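Side-chain contacts in putative phytoene/squalene synthase YisP (Bacillus subtilis subsp. subtilis, PDB 3WE9), which hydrolyses farnesyl diphosphate to farnesol and diphosphate, a reaction linked to biofilm formation, although the protein belongs to the phytoene/squalene synthase family: residues 2-5 against 6-10; 31-34 against 35-38. All coordinates share one frame; numbering follows the deposited sequence.

Contact 1 (2-5 against 6-10)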
loop_
_atom_site.group_PDB
_atom_site.type_symbol
_atom_site.label_atom_id
_atom_site.label_comp_id
_atom_site.label_asym_id
_atom_site.label_seq_id
_atom_site.Cartn_x
_atom_site.Cartn_y
_atom_site.Cartn_z
ATOM N N ILE A 2 34.553 -1.569 14.240
ATOM C CA ILE A 2 34.119 -0.260 14.808
ATOM C C ILE A 2 33.419 -0.423 16.149
ATOM O O ILE A 2 32.566 -1.294 16.322
ATOM C CB ILE A 2 33.153 0.479 13.853
ATOM C CG1 ILE A 2 32.632 1.753 14.528
ATOM C CG2 ILE A 2 32.000 -0.434 13.469
ATOM C CD1 ILE A 2 31.619 2.529 13.703
ATOM N N HIS A 3 33.793 0.420 17.102
ATOM C CA HIS A 3 33.175 0.385 18.413
ATOM C C HIS A 3 31.882 1.178 18.280
ATOM O O HIS A 3 31.893 2.409 18.335
ATOM C CB HIS A 3 34.085 1.048 19.449
ATOM C CG HIS A 3 33.553 0.993 20.848
ATOM N ND1 HIS A 3 33.578 -0.155 21.611
ATOM C CD2 HIS A 3 32.980 1.946 21.620
ATOM C CE1 HIS A 3 33.046 0.093 22.794
ATOM N NE2 HIS A 3 32.674 1.361 22.826
ATOM N N ARG A 4 30.772 0.479 18.070
ATOM C CA ARG A 4 29.487 1.148 17.941
ATOM C C ARG A 4 28.870 1.301 19.321
ATOM O O ARG A 4 29.084 0.467 20.199
ATOM C CB ARG A 4 28.539 0.343 17.044
ATOM C CG ARG A 4 28.978 0.222 15.594
ATOM C CD ARG A 4 27.850 -0.350 14.743
ATOM N NE ARG A 4 28.264 -0.632 13.371
ATOM C CZ ARG A 4 28.658 0.288 12.493
ATOM N NH1 ARG A 4 28.693 1.570 12.837
ATOM N NH2 ARG A 4 29.019 -0.075 11.269
ATOM N N SER A 5 28.113 2.374 19.516
ATOM C CA SER A 5 27.465 2.611 20.798
ATOM C C SER A 5 26.388 1.542 20.963
ATOM O O SER A 5 25.853 1.037 19.974
ATOM C CB SER A 5 26.819 3.999 20.820
ATOM O OG SER A 5 25.731 4.058 19.915
ATOM N N GLU A 6 26.075 1.190 22.204
ATOM C CA GLU A 6 25.052 0.183 22.444
ATOM C C GLU A 6 23.747 0.642 21.803
ATOM O O GLU A 6 23.009 -0.161 21.237
ATOM C CB GLU A 6 24.859 -0.043 23.945
ATOM C CG GLU A 6 26.051 -0.701 24.633
ATOM C CD GLU A 6 26.491 -1.990 23.947
ATOM O OE1 GLU A 6 25.660 -2.916 23.810
ATOM O OE2 GLU A 6 27.674 -2.075 23.543
ATOM N N LYS A 7 23.480 1.942 21.884
ATOM C CA LYS A 7 22.270 2.519 21.306
ATOM C C LYS A 7 22.165 2.227 19.805
ATOM O O LYS A 7 21.103 1.844 19.314
ATOM C CB LYS A 7 22.242 4.034 21.538
ATOM C CG LYS A 7 21.072 4.741 20.865
ATOM C CD LYS A 7 21.118 6.252 21.070
ATOM C CE LYS A 7 20.914 6.633 22.531
ATOM N NZ LYS A 7 20.701 8.104 22.697
ATOM N N MET A 8 23.262 2.412 19.079
ATOM C CA MET A 8 23.254 2.154 17.643
ATOM C C MET A 8 23.078 0.662 17.400
ATOM O O MET A 8 22.412 0.253 16.453
ATOM C CB MET A 8 24.556 2.635 16.994
ATOM C CG MET A 8 24.596 2.491 15.473
ATOM S SD MET A 8 23.196 3.284 14.610
ATOM C CE MET A 8 23.146 4.876 15.421
ATOM N N LYS A 9 23.681 -0.152 18.258
ATOM C CA LYS A 9 23.556 -1.595 18.119
ATOM C C LYS A 9 22.082 -1.965 18.234
ATOM O O LYS A 9 21.574 -2.789 17.477
ATOM C CB LYS A 9 24.358 -2.308 19.209
ATOM C CG LYS A 9 25.861 -2.141 19.085
ATOM C CD LYS A 9 26.583 -2.923 20.168
ATOM C CE LYS A 9 28.091 -2.780 20.057
ATOM N NZ LYS A 9 28.784 -3.567 21.124
ATOM N N GLU A 10 21.400 -1.337 19.183
ATOM C CA GLU A 10 19.986 -1.595 19.401
ATOM C C GLU A 10 19.155 -1.104 18.223
ATOM O O GLU A 10 18.145 -1.712 17.866
ATOM C CB GLU A 10 19.533 -0.915 20.686
ATOM C CG GLU A 10 20.444 -1.218 21.857
ATOM C CD GLU A 10 19.860 -0.784 23.174
ATOM O OE1 GLU A 10 19.326 0.344 23.251
ATOM O OE2 GLU A 10 19.942 -1.574 24.135
HETATM O O HOH W 1 29.751 0.121 22.784
#

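Contact 2 (31-34 against 35-38)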
loop_
_atom_site.group_PDB
_atom_site.type_symbol
_atom_site.label_atom_id
_atom_site.label_comp_id
_atom_site.label_asym_id
_atom_site.label_seq_id
_atom_site.Cartn_x
_atom_site.Cartn_y
_atom_site.Cartn_z
ATOM N N LYS A 31 9.921 -6.576 -1.430
ATOM C CA LYS A 31 10.718 -6.864 -2.609
ATOM C C LYS A 31 11.014 -5.577 -3.380
ATOM O O LYS A 31 12.134 -5.363 -3.846
ATOM C CB LYS A 31 9.972 -7.852 -3.511
ATOM C CG LYS A 31 10.755 -8.277 -4.735
ATOM C CD LYS A 31 12.059 -8.941 -4.334
ATOM C CE LYS A 31 12.916 -9.257 -5.544
ATOM N NZ LYS A 31 14.247 -9.792 -5.134
ATOM N N ALA A 32 10.005 -4.725 -3.513
ATOM C CA ALA A 32 10.165 -3.459 -4.224
ATOM C C ALA A 32 11.165 -2.559 -3.498
ATOM O O ALA A 32 11.987 -1.891 -4.126
ATOM C CB ALA A 32 8.819 -2.751 -4.341
ATOM N N LEU A 33 11.086 -2.552 -2.172
ATOM C CA LEU A 33 11.971 -1.737 -1.345
ATOM C C LEU A 33 13.416 -2.223 -1.338
ATOM O O LEU A 33 14.334 -1.447 -1.063
ATOM C CB LEU A 33 11.453 -1.708 0.094
ATOM C CG LEU A 33 10.121 -0.999 0.364
ATOM C CD1 LEU A 33 9.721 -1.216 1.820
ATOM C CD2 LEU A 33 10.245 0.480 0.051
ATOM N N SER A 34 13.616 -3.502 -1.646
ATOM C CA SER A 34 14.956 -4.080 -1.639
ATOM C C SER A 34 15.916 -3.376 -2.592
ATOM O O SER A 34 17.132 -3.453 -2.422
ATOM C CB SER A 34 14.894 -5.577 -1.979
ATOM O OG SER A 34 14.562 -5.784 -3.343
ATOM N N TYR A 35 15.370 -2.683 -3.588
ATOM C CA TYR A 35 16.190 -1.980 -4.570
ATOM C C TYR A 35 16.772 -0.661 -4.071
ATOM O O TYR A 35 17.637 -0.074 -4.722
ATOM C CB TYR A 35 15.381 -1.741 -5.845
ATOM C CG TYR A 35 14.948 -3.027 -6.504
ATOM C CD1 TYR A 35 15.884 -3.888 -7.074
ATOM C CD2 TYR A 35 13.605 -3.401 -6.532
ATOM C CE1 TYR A 35 15.492 -5.090 -7.660
ATOM C CE2 TYR A 35 13.201 -4.601 -7.112
ATOM C CZ TYR A 35 14.150 -5.439 -7.674
ATOM O OH TYR A 35 13.759 -6.622 -8.257
ATOM N N LEU A 36 16.299 -0.192 -2.923
ATOM C CA LEU A 36 16.810 1.051 -2.353
ATOM C C LEU A 36 18.151 0.817 -1.658
ATOM O O LEU A 36 18.448 -0.298 -1.221
ATOM C CB LEU A 36 15.827 1.603 -1.317
ATOM C CG LEU A 36 14.471 2.158 -1.769
ATOM C CD1 LEU A 36 13.576 2.351 -0.551
ATOM C CD2 LEU A 36 14.668 3.470 -2.509
ATOM N N PRO A 37 18.989 1.865 -1.565
ATOM C CA PRO A 37 20.280 1.715 -0.890
ATOM C C PRO A 37 19.934 1.348 0.552
ATOM O O PRO A 37 18.846 1.680 1.029
ATOM C CB PRO A 37 20.894 3.109 -1.004
ATOM C CG PRO A 37 20.367 3.585 -2.328
ATOM C CD PRO A 37 18.910 3.159 -2.266
ATOM N N LEU A 38 20.848 0.670 1.236
ATOM C CA LEU A 38 20.617 0.224 2.607
ATOM C C LEU A 38 19.985 1.241 3.558
ATOM O O LEU A 38 18.968 0.954 4.198
ATOM C CB LEU A 38 21.928 -0.296 3.212
ATOM C CG LEU A 38 21.802 -0.918 4.607
ATOM C CD1 LEU A 38 20.766 -2.038 4.575
ATOM C CD2 LEU A 38 23.159 -1.449 5.061
#

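Contact 1 (2-5 against 6-10)
Ser5 and Lys9 form the first backbone turn of a helix: Lys9 N donates to Ser5 O over 3.0 Å, the first backbone bond of the helix. Ser5 is the N-cap residue. Its side chain turns back over the helix start and takes a second bond, Met8 N to Ser5 OG, at 3.1 Å. The torsion explains this reach. With chi1 at 67°, OG stands between the backbone N and the carbonyl carbon of its own residue, facing the amide three residues on. The capping bond brings the side chains of that turn close. Met8 CB lies 3.5 Å from Ser5 OG, and Lys7 CB touches the same oxygen from a little farther off.

Lys9 runs back past the cap toward the residues before it. Its chain is fully extended beyond CG. Lys9 CG passes 3.3 Å from Ser5 O, and farther along Lys9 CE comes to 3.4 Å from Arg4 O. The ammonium then meets Glu6. Lys9 NZ donates to Glu6 OE2 at 3.1 Å, a salt bridge on the syn side of the carboxylate oxygen and 25° out of its plane. Glu6 is bent at chi2, which curls its carboxylate toward the lysine. One water donates to both Arg4 O and Glu6 OE2, so it links the loop backbone to the same carboxylate oxygen. An acidic group in the first turn probably also suits the positive end of the helix dipole.

The contact lies at the surface, far from the centre of the chain. The loop 2-5 leads into helix 6-25, and Glu10 has a long, weak ion pair with Lys85 of helix 84-94.

Contact 2 (31-34 against 35-38)
The Tyr35 ring carries Ser34 OG over the centre of one face, 4.0 Å above its plane. At the ring edge, near the plane, Ala32 O lies 3.3 Å from Tyr35 CD2. Lys31 O approaches obliquely, next to CD2 and CE2. The ring is thus folded back against the carbonyls of Lys31 and Ala32. Tyr35 CG lies anti to its own carbonyl carbon (chi1 -62°), which directs the ring back along the chain. At its far end the hydroxyl meets an aliphatic part of a lysine, with Tyr35 OH 3.9 Å from Lys31 CE.

Ser34 OG is fixed over the ring by a short bond. It donates to Lys31 O at 2.5 Å, tilted 21° from the carbonyl plane. Ser34 N donates to Lys31 O as well, so two donors from one residue grip this oxygen. Were Tyr35 an alanine, Ser34 OG would probably lose the ring beneath it, and a gap would be likely to open beside the carbonyls of Lys31 and Ala32.

The chain reverses in a type I beta turn from Leu33 to Leu36. Leu36 N donates to Leu33 O at 3.0 Å, closing the turn. The two leucine side chains lie side by side and point the same way, with Leu33 CD2 3.9 Å from Leu36 CD1. Leu36 CB also rests 3.4 Å from Leu33 O.

Both leucines are buried against Ser44 of helix 38-54. Tyr35 touches Thr233 of helix 228-250 and Leu271 of helix 264-271, while the Thr233 hydroxyl is hydrogen-bonded to Ala32 O. The turn therefore joins helix 27-33 to helix 38-54 with two later helices packed against it.

Overall arrangement
From the N terminus, contact 1 comes first. It takes the chain from the loop 2-5 into helix 6-25. That helix is followed by helix 27-33, and contact 2 marks the exit from it, where a short turn leads to helix 38-54. The two contacts are in series: neither nests in nor crosses the other. Their centres lie 24 Å apart, and their nearest atoms are about 9 Å apart without touching. They fall on the same side of the chain's centre. Contact 1 starts a helix at the surface. Contact 2 is partly buried and brings the end of helix 27-33 and the turn after it against helices 228-250 and 264-271.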